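Local coordinates for secreted in xylem 3 (Fusarium oxysporum, PDB 5OD4), which is a secreted fungal effector that probably suppresses immunity in the infected plant and can itself be recognised there, its molecular mechanism being unknown, at residues A[48-53]-A[121-126]; A[65-70]-A[99-104]; A[77-82]-A[107-112]. All blocks are in the same frame, centred on the assembly; numbering follows the deposited sequence.

In the fold
The three contacts all join the two antiparallel sheets of a beta-sandwich. The centre of contact 1 is about 3 Å from the centre of the chain, that of contact 3 about 5 Å. These two contact centres are about 7 Å apart, and strands 119-127 and 77-85 are neighbours in one sheet. Leu123 of contact 1 packs on Ile79 and Val81 of contact 3. Contact 2 closes one end of the same core, its centre about 13 Å from that of the chain. It meets contact 1 through Val65 CG2 and Ile125 CD1, 3.7 Å apart. It meets contact 3 through Ala99 N and Ile79 O, 2.8 Å apart, a probable hydrogen bond.

Contact 1 (A[48-53]-A[121-126]); sequences HRIYER and YYLTIS. With EDO (1,2-ethanediol), chain C; EDO (1,2-ethanediol), chain E.
The strands carrying His48 and Ile50 on one side and Leu123 and Ile125 on the other face each other at 10.9 Å between segment axes, with N-to-C directions 163° apart. Leu123 is central to the packing. Its CD2 methyl meets Ile50 CD1 at 4.1 Å, the two chains lying alongside and running in opposite senses. The same methyl approaches the imidazole of His48 obliquely, 4.2 Å from His48 CD2. Ile50 CD1 lies at the edge of that ring, in its plane. Ile125, nearest His48 in register, sets its CD1 4.3 Å from His48 CB. This is face-to-face packing in a beta-sandwich: strand 47-53 belongs to one sheet and strand 119-127 to the other. A chi1 of 76° and chi2 of -58° put His48 CD2 on the Leu123 side, while ND1 is hydrogen-bonded to the carbonyl O of Glu39. A 1,2-ethanediol, probably from the crystallisation liquor, covers one face of the imidazole through its C1. Its O1 accepts a hydrogen bond of 2.9 Å from Ile50 N. A second 1,2-ethanediol grips Glu52 twice: Glu52 N donates to its O2 (2.9 Å), and its O1 donates to Glu52 O (2.7 Å).

Contact 2 (A[65-70]-A[99-104]); sequences VAPPDG and ARLSTG
Leu101 reaches across from the end of strand 94-101 and sets its branched tip against Pro67 and Val65. Its CG stands anti to the backbone N (chi1 -179°), and chi2 of 69° turns CD1 aside while CD2 runs on outward. The leucine fork comes at a slant to the CD corner of the proline ring. CD2 of Leu101 lies 4.1 Å from CD of Pro67, and CG of Pro67 is 4.3 Å from the same methyl. The second methyl also faces the ring, with Leu101 CD1 4.2 Å from Pro67 CD. The fork of the leucine therefore bears on one corner of the proline ring. Val65 comes to the same tip from another direction. Seen from Leu101 CD2, Val65 CG1 and Pro67 CD lie roughly at right angles. The valine methyl is less close, with 4.7 Å between Val65 CG1 and Leu101 CD2. The backbone of Val65 takes part too: Val65 O, 4.3 Å from Leu101 CD1, is the acceptor for the backbone N of Ala109. The contact is apolar and lies toward one end of the sandwich core. Leu46, from a loop, packs on both Val65 and Leu101. Strand 60-66 lies between strands 47-53 and 109-114 in one sheet. Strand 94-101 is the outermost strand of the other sheet and pairs with strand 77-85, where Leu101 is hydrogen-bonded to the backbone of Tyr77.

Contact 3 (A[77-82]-A[107-112]); sequences YEIEVR and GPATIS. With EDO (1,2-ethanediol), chain D.
Ile79 and Val81 point from strand 77-85 into Ala109 and Ile111 of strand 109-114. The strands run in nearly the same direction, 11° apart, with 9.1 Å between segment axes. They belong to opposite sheets of the beta-sandwich, so side chains alone bridge the gap. Ile79 uses both its branches. CG1 stands anti to the carbonyl carbon, and chi2 of 157° carries CD1 out to the methyl of Ala109. The separation of Ile79 CD1 and Ala109 CB is 3.5 Å, a close methyl-methyl contact. The other branch, Ile79 CG2, lies 4.0 Å from Ile111 CD1. Ile111 has its CG1 arm extended, with chi2 171°, which places CD1 beside both Ile79 and Val81. Val81 meets it with its CG2 methyl, 4.1 Å from Ile111 CD1. Ile111 thus runs alongside Ile79 and Val81 in the opposite sense. Ala99 also packs on Ile111. Glu80 points away from this core, and its carboxylate is hydrogen-bonded to the backbone N of Val6 and Phe7. Glu78 pairs with Arg100. Glu78 OE2 and Glu80 OE2 are only 2.5 Å apart, so one of the two acids probably holds a proton. Every pair that meets between the two strands is aliphatic. Cohesion here rests on the burial of aliphatic carbons, with the acidic groups kept on the other face of strand 77-85.

Contact 1 (A[48-53]-A[121-126])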
loop_
_atom_site.group_PDB
_atom_site.type_symbol
_atom_site.label_atom_id
_atom_site.label_comp_id
_atom_site.label_asym_id
_atom_site.label_seq_id
_atom_site.Cartn_x
_atom_site.Cartn_y
_atom_site.Cartn_z
ATOM N N HIS A 48 -7.178 5.425 -0.524
ATOM C CA HIS A 48 -6.283 4.591 0.249
ATOM C C HIS A 48 -6.066 5.179 1.620
ATOM O O HIS A 48 -6.260 6.378 1.850
ATOM C CB HIS A 48 -4.926 4.397 -0.459
ATOM C CG HIS A 48 -4.013 5.584 -0.371
ATOM N ND1 HIS A 48 -4.331 6.847 -0.812
ATOM C CD2 HIS A 48 -2.775 5.675 0.164
ATOM C CE1 HIS A 48 -3.313 7.655 -0.553
ATOM N NE2 HIS A 48 -2.349 6.973 0.025
ATOM N N ARG A 49 -5.609 4.340 2.552
ATOM C CA ARG A 49 -5.105 4.832 3.820
ATOM C C ARG A 49 -3.983 3.937 4.284
ATOM O O ARG A 49 -4.006 2.731 4.064
ATOM C CB ARG A 49 -6.203 4.963 4.879
ATOM C CG ARG A 49 -7.014 3.708 5.101
ATOM C CD ARG A 49 -8.075 3.944 6.156
ATOM N NE ARG A 49 -8.776 2.709 6.447
ATOM C CZ ARG A 49 -9.833 2.630 7.217
ATOM N NH1 ARG A 49 -10.362 3.710 7.778
ATOM N NH2 ARG A 49 -10.391 1.455 7.406
ATOM N N ILE A 50 -3.006 4.551 4.946
ATOM C CA ILE A 50 -1.811 3.902 5.470
ATOM C C ILE A 50 -1.744 4.286 6.931
ATOM O O ILE A 50 -1.715 5.476 7.252
ATOM C CB ILE A 50 -0.549 4.365 4.719
ATOM C CG1 ILE A 50 -0.654 4.116 3.204
ATOM C CG2 ILE A 50 0.666 3.687 5.311
ATOM C CD1 ILE A 50 0.392 4.823 2.380
ATOM N N TYR A 51 -1.781 3.304 7.819
ATOM C CA TYR A 51 -1.938 3.586 9.238
ATOM C C TYR A 51 -1.386 2.468 10.061
ATOM O O TYR A 51 -0.878 1.500 9.533
ATOM C CB TYR A 51 -3.405 3.884 9.566
ATOM C CG TYR A 51 -4.358 2.752 9.311
ATOM C CD1 TYR A 51 -4.821 2.467 8.026
ATOM C CD2 TYR A 51 -4.837 1.982 10.342
ATOM C CE1 TYR A 51 -5.729 1.450 7.790
ATOM C CE2 TYR A 51 -5.777 0.988 10.120
ATOM C CZ TYR A 51 -6.227 0.726 8.853
ATOM O OH TYR A 51 -7.182 -0.251 8.649
ATOM N N GLU A 52 -1.467 2.616 11.381
ATOM C CA GLU A 52 -1.043 1.571 12.307
ATOM C C GLU A 52 -2.185 1.174 13.218
ATOM O O GLU A 52 -3.083 1.972 13.509
ATOM C CB GLU A 52 0.171 2.022 13.125
ATOM C CG GLU A 52 1.393 2.194 12.192
ATOM C CD GLU A 52 2.478 3.118 12.731
ATOM O OE1 GLU A 52 2.155 4.019 13.533
ATOM O OE2 GLU A 52 3.668 2.872 12.415
ATOM N N ARG A 53 -2.152 -0.082 13.667
ATOM C CA ARG A 53 -3.087 -0.604 14.631
ATOM C C ARG A 53 -2.364 -1.438 15.643
ATOM O O ARG A 53 -1.327 -2.019 15.390
ATOM C CB ARG A 53 -4.202 -1.394 13.961
ATOM C CG ARG A 53 -3.858 -2.694 13.296
ATOM C CD ARG A 53 -5.094 -3.584 13.100
ATOM N NE ARG A 53 -6.001 -3.058 12.080
ATOM C CZ ARG A 53 -6.274 -3.614 10.880
ATOM N NH1 ARG A 53 -7.125 -3.010 10.057
ATOM N NH2 ARG A 53 -5.712 -4.753 10.471
ATOM N N TYR A 121 9.014 1.819 2.701
ATOM C CA TYR A 121 7.990 1.067 2.004
ATOM C C TYR A 121 7.504 1.835 0.789
ATOM O O TYR A 121 7.326 3.052 0.844
ATOM C CB TYR A 121 6.803 0.780 2.972
ATOM C CG TYR A 121 7.271 0.029 4.174
ATOM C CD1 TYR A 121 7.488 -1.329 4.111
ATOM C CD2 TYR A 121 7.570 0.668 5.354
ATOM C CE1 TYR A 121 7.971 -2.033 5.209
ATOM C CE2 TYR A 121 8.068 -0.005 6.459
ATOM C CZ TYR A 121 8.273 -1.354 6.369
ATOM O OH TYR A 121 8.783 -2.088 7.428
ATOM N N TYR A 122 7.276 1.102 -0.303
ATOM C CA TYR A 122 6.885 1.690 -1.594
ATOM C C TYR A 122 5.609 1.026 -2.049
ATOM O O TYR A 122 5.608 -0.177 -2.338
ATOM C CB TYR A 122 8.005 1.492 -2.637
ATOM C CG TYR A 122 9.272 2.221 -2.257
ATOM C CD1 TYR A 122 10.171 1.700 -1.304
ATOM C CD2 TYR A 122 9.551 3.443 -2.817
ATOM C CE1 TYR A 122 11.322 2.375 -0.954
ATOM C CE2 TYR A 122 10.711 4.167 -2.448
ATOM C CZ TYR A 122 11.558 3.614 -1.507
ATOM O OH TYR A 122 12.707 4.286 -1.148
ATOM N N LEU A 123 4.529 1.794 -2.122
ATOM C CA LEU A 123 3.220 1.311 -2.515
ATOM C C LEU A 123 2.945 1.713 -3.964
ATOM O O LEU A 123 3.136 2.873 -4.335
ATOM C CB LEU A 123 2.156 1.963 -1.616
ATOM C CG LEU A 123 0.696 1.772 -1.976
ATOM C CD1 LEU A 123 0.298 0.308 -1.879
ATOM C CD2 LEU A 123 -0.188 2.644 -1.098
ATOM N N THR A 124 2.439 0.756 -4.737
ATOM C CA THR A 124 1.950 1.030 -6.102
ATOM C C THR A 124 0.558 0.457 -6.213
ATOM O O THR A 124 0.317 -0.692 -5.820
ATOM C CB THR A 124 2.854 0.419 -7.165
ATOM O OG1 THR A 124 4.193 0.883 -7.021
ATOM C CG2 THR A 124 2.378 0.766 -8.571
ATOM N N ILE A 125 -0.352 1.239 -6.782
ATOM C CA ILE A 125 -1.731 0.810 -7.112
ATOM C C ILE A 125 -1.897 1.051 -8.601
ATOM O O ILE A 125 -1.668 2.180 -9.083
ATOM C CB ILE A 125 -2.772 1.627 -6.343
ATOM C CG1 ILE A 125 -2.572 1.503 -4.816
ATOM C CG2 ILE A 125 -4.174 1.208 -6.721
ATOM C CD1 ILE A 125 -3.416 2.457 -3.991
ATOM N N SER A 126 -2.324 0.026 -9.348
ATOM C CA SER A 126 -2.507 0.188 -10.803
ATOM C C SER A 126 -3.616 -0.689 -11.309
ATOM O O SER A 126 -3.715 -1.833 -10.934
ATOM C CB SER A 126 -1.218 -0.178 -11.520
ATOM O OG SER A 126 -1.329 0.096 -12.890
HETATM C C1 EDO C . -3.303 8.146 3.599
HETATM O O1 EDO C . -3.193 7.436 4.883
HETATM C C2 EDO C . -2.431 9.384 3.412
HETATM O O2 EDO C . -1.090 8.998 3.657
HETATM C C1 EDO E . -4.275 5.625 13.136
HETATM O O1 EDO E . -4.387 4.363 13.841
HETATM C C2 EDO E . -2.836 6.171 13.123
HETATM O O2 EDO E . -1.978 5.337 12.326
#

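Contact 2 (A[65-70]-A[99-104])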
loop_
_atom_site.group_PDB
_atom_site.type_symbol
_atom_site.label_atom_id
_atom_site.label_comp_id
_atom_site.label_asym_id
_atom_site.label_seq_id
_atom_site.Cartn_x
_atom_site.Cartn_y
_atom_site.Cartn_z
ATOM N N VAL A 65 -7.202 -0.136 0.523
ATOM C CA VAL A 65 -7.482 0.502 -0.766
ATOM C C VAL A 65 -8.931 0.202 -1.098
ATOM O O VAL A 65 -9.351 -0.950 -1.049
ATOM C CB VAL A 65 -6.548 -0.044 -1.847
ATOM C CG1 VAL A 65 -6.915 0.559 -3.208
ATOM C CG2 VAL A 65 -5.096 0.234 -1.504
ATOM N N ALA A 66 -9.721 1.243 -1.473
ATOM C CA ALA A 66 -11.127 1.015 -1.739
ATOM C C ALA A 66 -11.626 1.972 -2.783
ATOM O O ALA A 66 -11.115 3.098 -2.921
ATOM C CB ALA A 66 -11.954 1.172 -0.470
ATOM N N PRO A 67 -12.685 1.592 -3.503
ATOM C CA PRO A 67 -13.407 2.566 -4.332
ATOM C C PRO A 67 -13.984 3.678 -3.469
ATOM O O PRO A 67 -14.191 3.490 -2.260
ATOM C CB PRO A 67 -14.551 1.750 -4.961
ATOM C CG PRO A 67 -14.150 0.309 -4.781
ATOM C CD PRO A 67 -13.374 0.289 -3.503
ATOM N N PRO A 68 -14.286 4.837 -4.059
ATOM C CA PRO A 68 -14.937 5.920 -3.316
ATOM C C PRO A 68 -16.409 5.648 -3.099
ATOM O O PRO A 68 -17.055 4.978 -3.909
ATOM C CB PRO A 68 -14.774 7.121 -4.245
ATOM C CG PRO A 68 -14.869 6.466 -5.609
ATOM C CD PRO A 68 -14.056 5.201 -5.465
ATOM N N ASP A 69 -16.950 6.256 -2.037
ATOM C CA ASP A 69 -18.402 6.533 -1.950
ATOM C C ASP A 69 -19.292 5.330 -2.018
ATOM O O ASP A 69 -20.454 5.405 -2.466
ATOM C CB ASP A 69 -18.794 7.594 -2.962
ATOM C CG ASP A 69 -18.325 8.976 -2.565
ATOM O OD1 ASP A 69 -18.170 9.207 -1.362
ATOM O OD2 ASP A 69 -18.183 9.848 -3.427
ATOM N N GLY A 70 -18.822 4.181 -1.515
ATOM C CA GLY A 70 -19.605 2.974 -1.523
ATOM C C GLY A 70 -19.735 2.296 -2.861
ATOM O O GLY A 70 -20.527 1.341 -3.003
ATOM N N ALA A 99 -1.859 -7.300 -3.059
ATOM C CA ALA A 99 -3.288 -7.527 -2.931
ATOM C C ALA A 99 -3.963 -7.144 -4.228
ATOM O O ALA A 99 -3.387 -6.554 -5.102
ATOM C CB ALA A 99 -3.868 -6.746 -1.766
ATOM N N ARG A 100 -5.212 -7.600 -4.363
ATOM C CA ARG A 100 -6.051 -7.306 -5.524
ATOM C C ARG A 100 -7.341 -6.635 -5.094
ATOM O O ARG A 100 -7.930 -7.001 -4.076
ATOM C CB ARG A 100 -6.393 -8.576 -6.284
ATOM C CG ARG A 100 -5.197 -9.384 -6.748
ATOM C CD ARG A 100 -4.546 -8.767 -7.955
ATOM N NE ARG A 100 -5.416 -8.892 -9.119
ATOM C CZ ARG A 100 -5.196 -8.333 -10.295
ATOM N NH1 ARG A 100 -4.118 -7.592 -10.479
ATOM N NH2 ARG A 100 -6.083 -8.496 -11.249
ATOM N N LEU A 101 -7.791 -5.673 -5.906
ATOM C CA LEU A 101 -9.157 -5.124 -5.829
ATOM C C LEU A 101 -9.808 -5.562 -7.124
ATOM O O LEU A 101 -9.450 -5.087 -8.182
ATOM C CB LEU A 101 -9.125 -3.557 -5.647
ATOM C CG LEU A 101 -10.511 -2.895 -5.524
ATOM C CD1 LEU A 101 -11.181 -3.256 -4.207
ATOM C CD2 LEU A 101 -10.364 -1.405 -5.676
ATOM N N SER A 102 -10.757 -6.521 -7.041
ATOM C CA SER A 102 -11.344 -7.138 -8.205
ATOM C C SER A 102 -12.575 -6.375 -8.704
ATOM O O SER A 102 -13.283 -5.724 -7.931
ATOM C CB SER A 102 -11.806 -8.551 -7.825
ATOM O OG SER A 102 -12.662 -8.459 -6.698
ATOM N N THR A 103 -12.864 -6.496 -9.992
ATOM C CA THR A 103 -14.064 -5.859 -10.557
ATOM C C THR A 103 -15.297 -6.298 -9.776
ATOM O O THR A 103 -15.517 -7.473 -9.558
ATOM C CB THR A 103 -14.231 -6.295 -12.002
ATOM O OG1 THR A 103 -13.031 -5.988 -12.657
ATOM C CG2 THR A 103 -15.381 -5.566 -12.673
ATOM N N GLY A 104 -16.107 -5.325 -9.365
ATOM C CA GLY A 104 -17.310 -5.591 -8.614
ATOM C C GLY A 104 -17.163 -5.615 -7.115
ATOM O O GLY A 104 -18.163 -5.598 -6.409
#

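Contact 3 (A[77-82]-A[107-112])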
loop_
_atom_site.group_PDB
_atom_site.type_symbol
_atom_site.label_atom_id
_atom_site.label_comp_id
_atom_site.label_asym_id
_atom_site.label_seq_id
_atom_site.Cartn_x
_atom_site.Cartn_y
_atom_site.Cartn_z
ATOM N N TYR A 77 -7.529 -4.229 -10.073
ATOM C CA TYR A 77 -6.350 -3.448 -9.699
ATOM C C TYR A 77 -5.368 -4.312 -8.959
ATOM O O TYR A 77 -5.718 -5.162 -8.121
ATOM C CB TYR A 77 -6.734 -2.252 -8.794
ATOM C CG TYR A 77 -7.692 -1.285 -9.432
ATOM C CD1 TYR A 77 -9.068 -1.544 -9.428
ATOM C CD2 TYR A 77 -7.273 -0.122 -10.025
ATOM C CE1 TYR A 77 -9.954 -0.673 -9.997
ATOM C CE2 TYR A 77 -8.170 0.780 -10.591
ATOM C CZ TYR A 77 -9.502 0.501 -10.575
ATOM O OH TYR A 77 -10.452 1.322 -11.109
ATOM N N GLU A 78 -4.091 -4.066 -9.260
ATOM C CA GLU A 78 -2.936 -4.657 -8.598
ATOM C C GLU A 78 -2.425 -3.672 -7.556
ATOM O O GLU A 78 -2.231 -2.489 -7.858
ATOM C CB GLU A 78 -1.869 -4.943 -9.659
ATOM C CG GLU A 78 -0.551 -5.493 -9.150
ATOM C CD GLU A 78 -0.598 -6.914 -8.672
ATOM O OE1 GLU A 78 -1.644 -7.555 -8.661
ATOM O OE2 GLU A 78 0.499 -7.427 -8.289
ATOM N N ILE A 79 -2.189 -4.159 -6.332
ATOM C CA ILE A 79 -1.695 -3.356 -5.227
ATOM C C ILE A 79 -0.430 -4.037 -4.717
ATOM O O ILE A 79 -0.453 -5.217 -4.389
ATOM C CB ILE A 79 -2.737 -3.276 -4.102
ATOM C CG1 ILE A 79 -4.045 -2.679 -4.591
ATOM C CG2 ILE A 79 -2.194 -2.482 -2.932
ATOM C CD1 ILE A 79 -5.234 -3.050 -3.758
ATOM N N GLU A 80 0.695 -3.305 -4.708
ATOM C CA GLU A 80 1.980 -3.899 -4.343
ATOM C C GLU A 80 2.702 -3.042 -3.357
ATOM O O GLU A 80 2.743 -1.815 -3.503
ATOM C CB GLU A 80 2.849 -4.107 -5.599
ATOM C CG GLU A 80 2.228 -4.985 -6.638
ATOM C CD GLU A 80 3.061 -5.248 -7.876
ATOM O OE1 GLU A 80 4.127 -4.628 -8.076
ATOM O OE2 GLU A 80 2.629 -6.146 -8.655
ATOM N N VAL A 81 3.369 -3.702 -2.411
ATOM C CA VAL A 81 4.289 -3.052 -1.489
ATOM C C VAL A 81 5.657 -3.695 -1.627
ATOM O O VAL A 81 5.790 -4.925 -1.466
ATOM C CB VAL A 81 3.815 -3.139 -0.030
ATOM C CG1 VAL A 81 4.838 -2.512 0.897
ATOM C CG2 VAL A 81 2.451 -2.495 0.123
ATOM N N ARG A 82 6.668 -2.872 -1.888
ATOM C CA ARG A 82 8.062 -3.282 -1.783
ATOM C C ARG A 82 8.659 -2.650 -0.536
ATOM O O ARG A 82 8.228 -1.582 -0.091
ATOM C CB ARG A 82 8.865 -2.858 -3.016
ATOM C CG ARG A 82 8.298 -3.473 -4.285
ATOM C CD ARG A 82 9.105 -3.194 -5.527
ATOM N NE ARG A 82 10.325 -3.942 -5.515
ATOM C CZ ARG A 82 11.564 -3.484 -5.328
ATOM N NH1 ARG A 82 11.858 -2.241 -5.053
ATOM N NH2 ARG A 82 12.491 -4.368 -5.409
ATOM N N GLY A 107 -14.377 -3.653 -1.470
ATOM C CA GLY A 107 -13.214 -3.359 -0.684
ATOM C C GLY A 107 -13.502 -3.238 0.798
ATOM O O GLY A 107 -14.613 -3.507 1.259
ATOM N N PRO A 108 -12.496 -2.846 1.555
ATOM C CA PRO A 108 -11.142 -2.580 1.053
ATOM C C PRO A 108 -10.384 -3.858 0.704
ATOM O O PRO A 108 -10.634 -4.928 1.245
ATOM C CB PRO A 108 -10.469 -1.902 2.252
ATOM C CG PRO A 108 -11.173 -2.470 3.425
ATOM C CD PRO A 108 -12.595 -2.660 3.008
ATOM N N ALA A 109 -9.436 -3.693 -0.202
ATOM C CA ALA A 109 -8.282 -4.576 -0.303
ATOM C C ALA A 109 -7.312 -4.153 0.776
ATOM O O ALA A 109 -7.074 -2.948 0.947
ATOM C CB ALA A 109 -7.644 -4.484 -1.671
ATOM N N THR A 110 -6.761 -5.109 1.545
ATOM C CA THR A 110 -5.961 -4.778 2.736
ATOM C C THR A 110 -4.680 -5.583 2.739
ATOM O O THR A 110 -4.671 -6.776 2.413
ATOM C CB THR A 110 -6.793 -5.090 4.005
ATOM O OG1 THR A 110 -7.996 -4.301 3.987
ATOM C CG2 THR A 110 -6.027 -4.809 5.255
ATOM N N ILE A 111 -3.617 -4.917 3.158
ATOM C CA ILE A 111 -2.321 -5.511 3.430
ATOM C C ILE A 111 -1.888 -5.094 4.817
ATOM O O ILE A 111 -2.088 -3.938 5.178
ATOM C CB ILE A 111 -1.296 -5.040 2.388
ATOM C CG1 ILE A 111 -1.681 -5.482 0.996
ATOM C CG2 ILE A 111 0.096 -5.442 2.760
ATOM C CD1 ILE A 111 -0.836 -4.887 -0.089
ATOM N N SER A 112 -1.255 -5.994 5.570
ATOM C CA SER A 112 -0.715 -5.576 6.877
ATOM C C SER A 112 0.503 -6.388 7.221
ATOM O O SER A 112 0.721 -7.468 6.684
ATOM C CB SER A 112 -1.757 -5.677 7.981
ATOM O OG SER A 112 -2.139 -7.011 8.252
HETATM C C1 EDO D . -14.745 0.962 2.495
HETATM O O1 EDO D . -15.054 0.251 3.685
HETATM C C2 EDO D . -15.179 0.065 1.351
HETATM O O2 EDO D . -16.275 -0.793 1.708
#